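Local coordinates for protein nucleotidyl transferase (Methanothermobacter thermautotrophicus, PDB 6PLJ) that probably transfers a nucleotidyl group from a nucleoside triphosphate, perhaps in the synthesis of the pseudomurein cell wall, at residues 39-44 and 220-225; 50-55 and 130-135; 216-219 and 224-227. All blocks are in the same frame, centred on the assembly; numbering follows the deposited sequence. Where two conformers were deposited one is given.

Contact 1: residues 39-44 and 220-225. With NA (sodium ion), chain J.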
ATOM      1  N   MET A  39      16.384  -7.638   3.299  1.00 11.31           N
ATOM      2  CA  MET A  39      17.265  -7.884   4.432  1.00 11.57           C
ATOM      3  C   MET A  39      18.517  -8.633   4.002  1.00 11.31           C
ATOM      4  O   MET A  39      19.608  -8.289   4.447  1.00 11.00           O
ATOM      5  CB  MET A  39      16.534  -8.636   5.538  1.00 12.80           C
ATOM      6  CG  MET A  39      15.437  -7.773   6.129  1.00 13.49           C
ATOM      7  SD  MET A  39      14.587  -8.585   7.479  1.00 16.36           S
ATOM      8  CE  MET A  39      15.738  -8.347   8.795  1.00 15.80           C
ATOM      9  N   ARG A  40      18.350  -9.617   3.124  1.00 11.16           N
ATOM     10  CA  ARG A  40      19.495 -10.354   2.569  1.00 11.61           C
ATOM     11  C   ARG A  40      20.383  -9.422   1.760  1.00 12.09           C
ATOM     12  O   ARG A  40      21.620  -9.521   1.833  1.00 12.16           O
ATOM     13  CB  ARG A  40      19.035 -11.507   1.695  1.00 11.69           C
ATOM     14  CG  ARG A  40      18.357 -12.635   2.468  1.00 12.28           C
ATOM     15  CD  ARG A  40      17.847 -13.677   1.506  1.00 12.94           C
ATOM     16  NE  ARG A  40      18.930 -14.463   0.921  1.00 13.50           N
ATOM     17  CZ  ARG A  40      19.534 -15.496   1.525  1.00 14.26           C
ATOM     18  NH1 ARG A  40      19.170 -15.902   2.745  1.00 14.31           N
ATOM     19  NH2 ARG A  40      20.513 -16.149   0.906  1.00 15.14           N
ATOM     20  N   ASP A  41      19.768  -8.518   0.995  1.00 12.00           N
ATOM     21  CA  ASP A  41      20.559  -7.527   0.260  1.00 12.11           C
ATOM     22  C   ASP A  41      21.467  -6.724   1.187  1.00 12.50           C
ATOM     23  O   ASP A  41      22.623  -6.425   0.844  1.00 12.69           O
ATOM     24  CB  ASP A  41      19.666  -6.531  -0.503  1.00 12.03           C
ATOM     25  CG  ASP A  41      18.985  -7.118  -1.730  1.00 12.50           C
ATOM     26  OD1 ASP A  41      19.286  -8.240  -2.193  1.00 12.92           O
ATOM     27  OD2 ASP A  41      18.113  -6.400  -2.274  1.00 13.43           O
ATOM     28  N   MET A  42      20.934  -6.311   2.326  1.00 12.38           N
ATOM     29  CA  MET A  42      21.709  -5.571   3.308  1.00 12.72           C
ATOM     30  C   MET A  42      22.848  -6.416   3.848  1.00 13.53           C
ATOM     31  O   MET A  42      23.980  -5.934   3.940  1.00 13.95           O
ATOM     32  CB  MET A  42      20.833  -5.078   4.452  1.00 12.97           C
ATOM     33  CG  MET A  42      19.876  -3.999   3.990  1.00 12.63           C
ATOM     34  SD  MET A  42      18.961  -3.229   5.318  1.00 12.32           S
ATOM     35  CE  MET A  42      20.200  -2.163   6.046  1.00 12.92           C
ATOM     36  N   ALA A  43      22.557  -7.675   4.171  1.00 13.67           N
ATOM     37  CA  ALA A  43      23.593  -8.588   4.667  1.00 15.10           C
ATOM     38  C   ALA A  43      24.698  -8.793   3.626  1.00 16.08           C
ATOM     39  O   ALA A  43      25.890  -8.835   3.988  1.00 17.03           O
ATOM     40  CB  ALA A  43      22.987  -9.922   5.048  1.00 15.52           C
ATOM     41  N   GLU A  44      24.313  -8.871   2.352  1.00 15.79           N
ATOM     42  CA  GLU A  44      25.262  -9.064   1.240  1.00 16.91           C
ATOM     43  C   GLU A  44      26.125  -7.829   0.939  1.00 16.84           C
ATOM     44  O   GLU A  44      27.137  -7.935   0.234  1.00 18.43           O
ATOM     45  CB  GLU A  44      24.532  -9.566  -0.020  1.00 18.61           C
ATOM     46  CG  GLU A  44      24.093 -11.023   0.113  1.00 21.13           C
ATOM     47  CD  GLU A  44      23.052 -11.485  -0.890  1.00 24.01           C
ATOM     48  OE1 GLU A  44      22.933 -10.910  -2.002  1.00 26.54           O
ATOM     49  OE2 GLU A  44      22.357 -12.465  -0.556  1.00 26.02           O
ATOM     50  N   ILE A 220       9.553  -1.291  -1.939  1.00 12.12           N
ATOM     51  CA  ILE A 220      10.867  -1.720  -1.466  1.00 12.02           C
ATOM     52  C   ILE A 220      10.910  -3.239  -1.452  1.00 13.17           C
ATOM     53  O   ILE A 220      10.434  -3.877  -0.506  1.00 14.26           O
ATOM     54  CB  ILE A 220      11.213  -1.129  -0.102  1.00 11.95           C
ATOM     55  CG1 ILE A 220      11.236   0.393  -0.208  1.00 11.76           C
ATOM     56  CG2 ILE A 220      12.576  -1.661   0.367  1.00 12.16           C
ATOM     57  CD1 ILE A 220      11.274   1.101   1.128  1.00 12.42           C
ATOM     58  N   ASN A 221      11.428  -3.803  -2.530  1.00 13.76           N
ATOM     59  CA  ASN A 221      11.625  -5.234  -2.632  1.00 15.39           C
ATOM     60  C   ASN A 221      13.098  -5.531  -2.427  1.00 15.22           C
ATOM     61  O   ASN A 221      13.468  -6.422  -1.657  1.00 15.87           O
ATOM     62  CB  ASN A 221      11.156  -5.736  -3.988  1.00 17.08           C
ATOM     63  CG  ASN A 221      11.363  -7.222  -4.151  1.00 19.65           C
ATOM     64  OD1 ASN A 221      11.056  -8.002  -3.246  1.00 22.51           O
ATOM     65  ND2 ASN A 221      11.902  -7.628  -5.297  1.00 21.67           N
ATOM     66  N   HIS A 222      13.938  -4.793  -3.143  1.00 14.20           N
ATOM     67  CA  HIS A 222      15.392  -4.848  -2.968  1.00 14.63           C
ATOM     68  C   HIS A 222      15.888  -3.637  -2.203  1.00 13.08           C
ATOM     69  O   HIS A 222      15.235  -2.597  -2.179  1.00 12.18           O
ATOM     70  CB  HIS A 222      16.090  -4.916  -4.336  1.00 16.08           C
ATOM     71  CG  HIS A 222      15.951  -6.238  -5.012  1.00 19.11           C
ATOM     72  ND1 HIS A 222      16.742  -7.320  -4.694  1.00 21.73           N
ATOM     73  CD2 HIS A 222      15.089  -6.667  -5.962  1.00 21.60           C
ATOM     74  CE1 HIS A 222      16.388  -8.352  -5.438  1.00 22.77           C
ATOM     75  NE2 HIS A 222      15.384  -7.984  -6.211  1.00 22.69           N
ATOM     76  N   TYR A 223      17.064  -3.748  -1.590  1.00 11.91           N
ATOM     77  CA  TYR A 223      17.654  -2.623  -0.897  1.00 11.93           C
ATOM     78  C   TYR A 223      17.878  -1.449  -1.856  1.00 11.32           C
ATOM     79  O   TYR A 223      17.718  -0.288  -1.469  1.00 11.09           O
ATOM     80  CB  TYR A 223      18.946  -3.039  -0.176  1.00 12.35           C
ATOM     81  CG  TYR A 223      19.522  -1.992   0.729  1.00 12.69           C
ATOM     82  CD1 TYR A 223      18.814  -1.510   1.832  1.00 13.15           C
ATOM     83  CD2 TYR A 223      20.794  -1.479   0.493  1.00 13.31           C
ATOM     84  CE1 TYR A 223      19.353  -0.540   2.660  1.00 14.11           C
ATOM     85  CE2 TYR A 223      21.336  -0.523   1.322  1.00 14.16           C
ATOM     86  CZ  TYR A 223      20.620  -0.056   2.392  1.00 14.72           C
ATOM     87  OH  TYR A 223      21.203   0.900   3.180  1.00 18.13           O
ATOM     88  N   SER A 224      18.217  -1.757  -3.105  1.00 11.45           N
ATOM     89  CA  SER A 224      18.374  -0.722  -4.143  1.00 11.85           C
ATOM     90  C   SER A 224      17.106   0.120  -4.320  1.00 11.53           C
ATOM     91  O   SER A 224      17.196   1.295  -4.636  1.00 10.80           O
ATOM     92  CB  SER A 224      18.817  -1.342  -5.463  1.00 12.47           C
ATOM     93  OG  SER A 224      17.902  -2.303  -5.934  1.00 14.31           O
ATOM     94  N   ASP A 225      15.935  -0.483  -4.118  1.00 10.82           N
ATOM     95  CA  ASP A 225      14.666   0.260  -4.199  1.00 10.71           C
ATOM     96  C   ASP A 225      14.572   1.287  -3.089  1.00 10.43           C
ATOM     97  O   ASP A 225      14.126   2.412  -3.298  1.00  9.67           O
ATOM     98  CB  ASP A 225      13.470  -0.687  -4.079  1.00 11.06           C
ATOM     99  CG  ASP A 225      13.391  -1.704  -5.206  1.00 12.09           C
ATOM    100  OD1 ASP A 225      13.671  -1.342  -6.374  1.00 13.80           O
ATOM    101  OD2 ASP A 225      12.980  -2.859  -4.936  1.00 12.24           O
TER
HETATM  102 NA    NA J 309      23.112  -6.411  -2.016  1.00 24.90          NA
HETATM  103  O   HOH W   1      19.580  -4.233  -3.647  1.00 14.43           O
HETATM  104  O   HOH W   2      22.219  -8.451  -3.175  1.00 32.17           O

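Contact 2: residues 50-55 and 130-135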
ATOM      1  N   VAL A  50      17.923  -4.513   8.418  1.00 13.30           N
ATOM      2  CA  VAL A  50      16.845  -3.809   9.094  1.00 13.37           C
ATOM      3  C   VAL A  50      15.620  -4.127   8.234  1.00 12.41           C
ATOM      4  O   VAL A  50      15.711  -4.093   7.018  1.00 12.19           O
ATOM      5  CB  VAL A  50      17.113  -2.285   9.115  1.00 14.24           C
ATOM      6  CG1 VAL A  50      15.920  -1.516   9.665  1.00 14.76           C
ATOM      7  CG2 VAL A  50      18.366  -1.953   9.921  1.00 15.01           C
ATOM      8  N   HIS A  51      14.505  -4.494   8.864  1.00 11.54           N
ATOM      9  CA  HIS A  51      13.254  -4.691   8.149  1.00 11.35           C
ATOM     10  C   HIS A  51      12.886  -3.411   7.400  1.00 10.61           C
ATOM     11  O   HIS A  51      12.987  -2.312   7.948  1.00 10.40           O
ATOM     12  CB  HIS A  51      12.160  -5.069   9.138  1.00 11.57           C
ATOM     13  CG  HIS A  51      10.833  -5.357   8.508  1.00 11.71           C
ATOM     14  ND1 HIS A  51      10.681  -6.202   7.433  1.00 11.92           N
ATOM     15  CD2 HIS A  51       9.585  -4.971   8.860  1.00 11.89           C
ATOM     16  CE1 HIS A  51       9.399  -6.286   7.118  1.00 11.66           C
ATOM     17  NE2 HIS A  51       8.717  -5.557   7.977  1.00 11.51           N
ATOM     18  N   LYS A  52      12.434  -3.583   6.165  1.00 10.15           N
ATOM     19  CA  LYS A  52      12.203  -2.464   5.237  1.00 10.27           C
ATOM     20  C   LYS A  52      11.364  -1.347   5.820  1.00 10.05           C
ATOM     21  O   LYS A  52      11.614  -0.180   5.550  1.00 10.27           O
ATOM     22  CB  LYS A  52      11.578  -2.962   3.942  1.00 10.64           C
ATOM     23  CG  LYS A  52      10.219  -3.637   4.060  1.00 11.42           C
ATOM     24  CD  LYS A  52       9.814  -4.355   2.782  1.00 12.66           C
ATOM     25  CE  LYS A  52       8.584  -5.212   3.037  0.80 13.22           C
ATOM     26  NZ  LYS A  52       7.883  -5.749   1.842  0.80 14.10           N
ATOM     27  N   LEU A  53      10.362  -1.708   6.610  1.00  9.98           N
ATOM     28  CA  LEU A  53       9.435  -0.714   7.134  1.00  9.82           C
ATOM     29  C   LEU A  53      10.061   0.178   8.185  1.00 10.63           C
ATOM     30  O   LEU A  53       9.532   1.264   8.467  1.00 10.67           O
ATOM     31  CB  LEU A  53       8.199  -1.397   7.714  1.00  9.77           C
ATOM     32  CG  LEU A  53       7.359  -2.175   6.715  1.00  9.82           C
ATOM     33  CD1 LEU A  53       6.087  -2.615   7.408  1.00  9.93           C
ATOM     34  CD2 LEU A  53       7.035  -1.357   5.469  1.00  9.82           C
ATOM     35  N   LEU A  54      11.179  -0.265   8.758  1.00 11.31           N
ATOM     36  CA  LEU A  54      11.843   0.449   9.838  1.00 12.47           C
ATOM     37  C   LEU A  54      13.080   1.215   9.388  1.00 12.62           C
ATOM     38  O   LEU A  54      13.748   1.856  10.212  1.00 13.35           O
ATOM     39  CB  LEU A  54      12.220  -0.552  10.929  1.00 13.40           C
ATOM     40  CG  LEU A  54      11.081  -1.422  11.455  1.00 14.81           C
ATOM     41  CD1 LEU A  54      11.616  -2.520  12.374  1.00 16.15           C
ATOM     42  CD2 LEU A  54      10.035  -0.573  12.134  1.00 15.39           C
ATOM     43  N   LEU A  55      13.390   1.170   8.095  1.00 12.57           N
ATOM     44  CA  LEU A  55      14.493   1.946   7.561  1.00 12.70           C
ATOM     45  C   LEU A  55      14.194   3.431   7.638  1.00 13.55           C
ATOM     46  O   LEU A  55      13.041   3.846   7.543  1.00 13.20           O
ATOM     47  CB  LEU A  55      14.790   1.546   6.114  1.00 12.69           C
ATOM     48  CG  LEU A  55      15.543   0.227   5.941  1.00 12.99           C
ATOM     49  CD1 LEU A  55      15.457  -0.187   4.489  1.00 13.01           C
ATOM     50  CD2 LEU A  55      16.983   0.362   6.395  1.00 13.43           C
ATOM     51  N   ALA A 130       0.355  -0.003   0.233  1.00  9.08           N
ATOM     52  CA  ALA A 130       1.426  -0.859   0.715  1.00  9.22           C
ATOM     53  C   ALA A 130       2.326  -0.082   1.651  1.00  9.17           C
ATOM     54  O   ALA A 130       2.810   0.994   1.309  1.00  8.71           O
ATOM     55  CB  ALA A 130       2.236  -1.370  -0.461  1.00  9.34           C
ATOM     56  N   GLY A 131       2.608  -0.654   2.817  1.00  9.07           N
ATOM     57  CA  GLY A 131       3.490  -0.007   3.780  1.00  9.47           C
ATOM     58  C   GLY A 131       4.883   0.272   3.237  1.00  9.54           C
ATOM     59  O   GLY A 131       5.498   1.260   3.614  1.00  9.97           O
ATOM     60  N   ASP A 132       5.347  -0.579   2.324  1.00  9.90           N
ATOM     61  CA  ASP A 132       6.685  -0.491   1.744  1.00 10.19           C
ATOM     62  C   ASP A 132       6.766   0.324   0.462  1.00 10.20           C
ATOM     63  O   ASP A 132       7.739   0.211  -0.275  1.00 10.01           O
ATOM     64  CB  ASP A 132       7.269  -1.891   1.496  1.00 10.83           C
ATOM     65  CG  ASP A 132       6.541  -2.666   0.425  1.00 11.89           C
ATOM     66  OD1 ASP A 132       5.602  -2.137  -0.216  1.00 12.53           O
ATOM     67  OD2 ASP A 132       6.906  -3.851   0.226  1.00 13.50           O
ATOM     68  N   GLN A 133       5.766   1.160   0.209  1.00  9.75           N
ATOM     69  CA  GLN A 133       5.734   2.003  -0.974  1.00  9.74           C
ATOM     70  C   GLN A 133       5.572   3.457  -0.518  1.00  9.79           C
ATOM     71  O   GLN A 133       4.524   4.092  -0.734  1.00 10.24           O
ATOM     72  CB  GLN A 133       4.595   1.520  -1.854  1.00  9.90           C
ATOM     73  CG  GLN A 133       4.556   2.088  -3.258  1.00  9.96           C
ATOM     74  CD  GLN A 133       3.406   1.528  -4.078  1.00 10.24           C
ATOM     75  OE1 GLN A 133       2.716   0.606  -3.656  1.00 10.77           O
ATOM     76  NE2 GLN A 133       3.200   2.087  -5.256  1.00 10.58           N
ATOM     77  N   PRO A 134       6.629   4.014   0.091  1.00  9.77           N
ATOM     78  CA  PRO A 134       6.495   5.269   0.827  1.00  9.83           C
ATOM     79  C   PRO A 134       6.619   6.542  -0.001  1.00 10.64           C
ATOM     80  O   PRO A 134       6.477   7.614   0.567  1.00 11.32           O
ATOM     81  CB  PRO A 134       7.657   5.200   1.819  1.00  9.66           C
ATOM     82  CG  PRO A 134       8.701   4.472   1.062  1.00  9.74           C
ATOM     83  CD  PRO A 134       7.942   3.391   0.351  1.00  9.62           C
ATOM     84  N   ALA A 135       6.901   6.438  -1.298  1.00 10.20           N
ATOM     85  CA  ALA A 135       7.088   7.626  -2.127  1.00 10.63           C
ATOM     86  C   ALA A 135       5.835   8.057  -2.864  1.00 10.97           C
ATOM     87  O   ALA A 135       5.908   8.971  -3.677  1.00 11.35           O
ATOM     88  CB  ALA A 135       8.235   7.408  -3.115  1.00 10.69           C
TER

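Contact 3: residues 216-219 and 224-227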
ATOM      1  N   GLU A 216       6.857   6.936  -7.414  1.00 10.24           N
ATOM      2  CA  GLU A 216       5.648   6.543  -6.671  1.00 10.43           C
ATOM      3  C   GLU A 216       5.303   5.061  -6.820  1.00 10.66           C
ATOM      4  O   GLU A 216       4.697   4.477  -5.914  1.00 10.42           O
ATOM      5  CB  GLU A 216       4.455   7.405  -7.094  1.00 11.30           C
ATOM      6  CG  GLU A 216       4.639   8.881  -6.776  1.00 11.95           C
ATOM      7  CD  GLU A 216       3.382   9.699  -7.002  1.00 13.59           C
ATOM      8  OE1 GLU A 216       2.637   9.408  -7.950  1.00 15.79           O
ATOM      9  OE2 GLU A 216       3.157  10.645  -6.215  1.00 15.42           O
ATOM     10  N   LEU A 217       5.725   4.450  -7.923  1.00 10.13           N
ATOM     11  CA  LEU A 217       5.470   3.033  -8.184  1.00 10.58           C
ATOM     12  C   LEU A 217       6.432   2.092  -7.468  1.00 10.61           C
ATOM     13  O   LEU A 217       6.235   0.880  -7.509  1.00 10.97           O
ATOM     14  CB  LEU A 217       5.551   2.767  -9.691  1.00 11.25           C
ATOM     15  CG  LEU A 217       4.377   3.310 -10.492  1.00 11.67           C
ATOM     16  CD1 LEU A 217       4.788   3.705 -11.907  1.00 11.97           C
ATOM     17  CD2 LEU A 217       3.255   2.284 -10.517  1.00 12.12           C
ATOM     18  N   VAL A 218       7.473   2.625  -6.841  1.00 10.53           N
ATOM     19  CA  VAL A 218       8.521   1.786  -6.280  1.00 11.14           C
ATOM     20  C   VAL A 218       8.141   1.244  -4.917  1.00 11.72           C
ATOM     21  O   VAL A 218       8.026   1.996  -3.950  1.00 11.78           O
ATOM     22  CB  VAL A 218       9.860   2.549  -6.180  1.00 11.17           C
ATOM     23  CG1 VAL A 218      10.946   1.675  -5.541  1.00 11.18           C
ATOM     24  CG2 VAL A 218      10.309   3.020  -7.564  1.00 11.34           C
ATOM     25  N   ASN A 219       7.934  -0.064  -4.846  0.70 12.41           N
ATOM     26  CA  ASN A 219       7.839  -0.758  -3.564  0.70 12.81           C
ATOM     27  C   ASN A 219       9.227  -1.284  -3.225  0.70 12.51           C
ATOM     28  O   ASN A 219       9.982  -1.687  -4.119  0.70 12.26           O
ATOM     29  CB  ASN A 219       6.834  -1.911  -3.619  0.70 13.83           C
ATOM     30  CG  ASN A 219       7.128  -2.885  -4.754  0.70 14.83           C
ATOM     31  OD1 ASN A 219       7.133  -2.488  -5.907  0.70 17.08           O
ATOM     32  ND2 ASN A 219       7.417  -4.128  -4.433  0.70 16.42           N
ATOM     33  N   SER A 224      18.217  -1.757  -3.105  1.00 11.45           N
ATOM     34  CA  SER A 224      18.374  -0.722  -4.143  1.00 11.85           C
ATOM     35  C   SER A 224      17.106   0.120  -4.320  1.00 11.53           C
ATOM     36  O   SER A 224      17.196   1.295  -4.636  1.00 10.80           O
ATOM     37  CB  SER A 224      18.817  -1.342  -5.463  1.00 12.47           C
ATOM     38  OG  SER A 224      17.902  -2.303  -5.934  1.00 14.31           O
ATOM     39  N   ASP A 225      15.935  -0.483  -4.118  1.00 10.82           N
ATOM     40  CA  ASP A 225      14.666   0.260  -4.199  1.00 10.71           C
ATOM     41  C   ASP A 225      14.572   1.287  -3.089  1.00 10.43           C
ATOM     42  O   ASP A 225      14.126   2.412  -3.298  1.00  9.67           O
ATOM     43  CB  ASP A 225      13.470  -0.687  -4.079  1.00 11.06           C
ATOM     44  CG  ASP A 225      13.391  -1.704  -5.206  1.00 12.09           C
ATOM     45  OD1 ASP A 225      13.671  -1.342  -6.374  1.00 13.80           O
ATOM     46  OD2 ASP A 225      12.980  -2.859  -4.936  1.00 12.24           O
ATOM     47  N   TYR A 226      14.981   0.895  -1.884  1.00 10.42           N
ATOM     48  CA  TYR A 226      15.014   1.837  -0.779  1.00 10.57           C
ATOM     49  C   TYR A 226      15.988   2.992  -1.066  1.00 10.73           C
ATOM     50  O   TYR A 226      15.668   4.154  -0.855  1.00 11.04           O
ATOM     51  CB  TYR A 226      15.397   1.141   0.519  1.00 11.12           C
ATOM     52  CG  TYR A 226      15.869   2.058   1.597  1.00 11.51           C
ATOM     53  CD1 TYR A 226      14.966   2.835   2.327  1.00 11.73           C
ATOM     54  CD2 TYR A 226      17.227   2.159   1.909  1.00 11.52           C
ATOM     55  CE1 TYR A 226      15.388   3.679   3.327  1.00 12.86           C
ATOM     56  CE2 TYR A 226      17.657   3.001   2.914  1.00 12.50           C
ATOM     57  CZ  TYR A 226      16.739   3.752   3.627  1.00 12.82           C
ATOM     58  OH  TYR A 226      17.155   4.577   4.652  1.00 15.06           O
ATOM     59  N   LEU A 227      17.160   2.663  -1.594  1.00 10.87           N
ATOM     60  CA  LEU A 227      18.148   3.705  -1.848  1.00 11.56           C
ATOM     61  C   LEU A 227      17.641   4.684  -2.893  1.00 11.13           C
ATOM     62  O   LEU A 227      17.865   5.883  -2.775  1.00 11.30           O
ATOM     63  CB  LEU A 227      19.485   3.116  -2.275  1.00 12.24           C
ATOM     64  CG  LEU A 227      20.164   2.234  -1.219  1.00 12.75           C
ATOM     65  CD1 LEU A 227      21.413   1.615  -1.816  1.00 13.40           C
ATOM     66  CD2 LEU A 227      20.486   3.022   0.028  1.00 13.72           C
TER

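Contact 1: residues 39-44 and 220-225
The N-terminal end of helix 223-236 meets Asp41 of helix 36-44, whose OD2 takes hydrogen bonds from His222 ND1 and Tyr223 N. His222, at the N-cap position, brings ND1 to within 2.9 Å of Asp41 OD2 on the syn lone pair. The carboxylate lies at the edge of the imidazole and nearly in its plane (11° between planes), which favours this ring rotation. The anti lone pair receives the first-turn amide, Tyr223 N to Asp41 OD2 2.9 Å, in a fairly straight bond (158° at the hydrogen). Water 1 donates to the same oxygen, 3.0 Å from Asp41 OD2, and accepts from Ser224 N, so the amides of Tyr223 and Ser224 both lead to one carboxylate oxygen, the second through water. The other oxygen, OD1, pairs with Arg37. A helix start and an arginine so close would be expected to favour the charged form of Asp41.

Beside this polar patch, Met42 lies across Tyr223 at about a right angle. Tyr223 turns its CG away from the backbone N (chi1 -172°), which carries the phenol toward helix 36-44, and Met42 CG sits over one ring face, 3.8 Å from its centroid. Met42 SD follows obliquely, 4.5 Å from the Tyr223 centroid, in a Met-aromatic contact; Tyr226 of helix 223-236 also meets the ring. The sodium ion touches the 39-44 backbone at Asp41 O, 2.9 Å away, and water 2 joins it to the Asp41 and Glu44 carboxylates. Within 220-225, Asp225 OD2 receives His222 N at 2.8 Å, the N3-to-N-cap half of a capping box, and also accepts from Asn221 N. The whole is typical of a helix N-terminus whose N-cap and first amides are held by an N3 aspartate and by an acid of another helix.

Contact 2: residues 50-55 and 130-135
Asp132 OD2 receives Lys52 NZ at 2.7 Å, a short salt bridge between two loops of the MobA-like nucleotidyltransferase fold. Lys52 belongs to the 3-10 turn 52-54 that follows helix 36-44; Asp132 sits in the Gly-Asp-Gln-Pro sequence after strand 125-130, at the type I turn from Ala130 to Gln133, a signature in which relatives generally use the aspartate to bind the catalytic metal. No metal bridges the pair here. The ammonium comes to the anti side of OD2, 24° out of the carboxylate plane. Beyond CG the lysine chain is extended and reaches across in one run, its methylenes passing over the aspartate: Lys52 CD lies 3.8 Å from Asp132 CB. The aspartate folds its CG between the backbone N and the carbonyl carbon (chi1 67°), which turns the carboxylate toward Lys52. Ile220 and Met38 also touch the Lys52 side chain.

The type I turn is closed by a hydrogen bond from Gln133 N to Ala130 O at 3.2 Å. Gly131 O is also bonded to Thr66 of helix 62-72, and Gln133 NE2 to the carbonyls of Glu216 and Met172, which ties the turn to that helix and to two other backbone segments. Leu53 supplies the apolar half of the contact: one methyl branch, CD2, presses on the bare peptide of the turn, 3.5 Å from Gly131 C and 3.7 Å from Asp132 N.

Contact 3: residues 216-219 and 224-227
Val218 meets Asp225 through one methyl: CG1 rests 3.8 Å from Asp225 CB and 4.0 Å from Asp225 O, on the first turn of helix 223-236. A chi1 of 178° brings this branch, rather than CG2, to Asp225. Beside it the backbone of Asn219 passes the aspartate, with Asn219 O 3.6 Å from Asp225 CB and 3.3 Å from Asp225 OD2. Both of these oxygens are acceptors, so the approach is no hydrogen bond; the carboxylate oxygen is satisfied instead by the backbone N-H groups of Asn221 and His222, which draw it to the start of the helix and thereby beside the carbonyl. Those two amides would offset the proximity of the two oxygens, at least in part.

In the next shell, Val218 also packs on Arg228 and Ile229, farther along the same helix, so the valine is seated along the helix flank. The preceding 3-10 turn is tied down by Glu216, whose OE2 is bonded to Ser137 and whose OE1 is bonded to Thr140 and to the amide of Ser212. Tyr226 leaves the helix in another direction, its OH bonded to Pro56 O. The arrangement is that of an entry loop folded back on the N-terminal turn of the helix it leads into, here the C-terminal helix of the chain.

In the fold
Contacts 1 and 3 end on the same helix, 223-236, and share Ser224 and Asp225; their centres are about 11 Å apart. Contact 2 is nested within the loop closed by contact 1 and lies about 9 Å, centre to centre, from contact 3. Two bonds tie the connecting loop 216-222 to the 130-135 turn: Ile220 N to Asp132 O at 2.9 Å and Gln133 NE2 to Glu216 O at 2.9 Å. Helix 36-44 also touches contact 2, Met42 SD lying 3.5 Å from Val50 N. The sodium ion of contact 1 is about 13 Å from the nearest atom of the Lys52 side chain, well apart from the likely nucleotide site around contact 2.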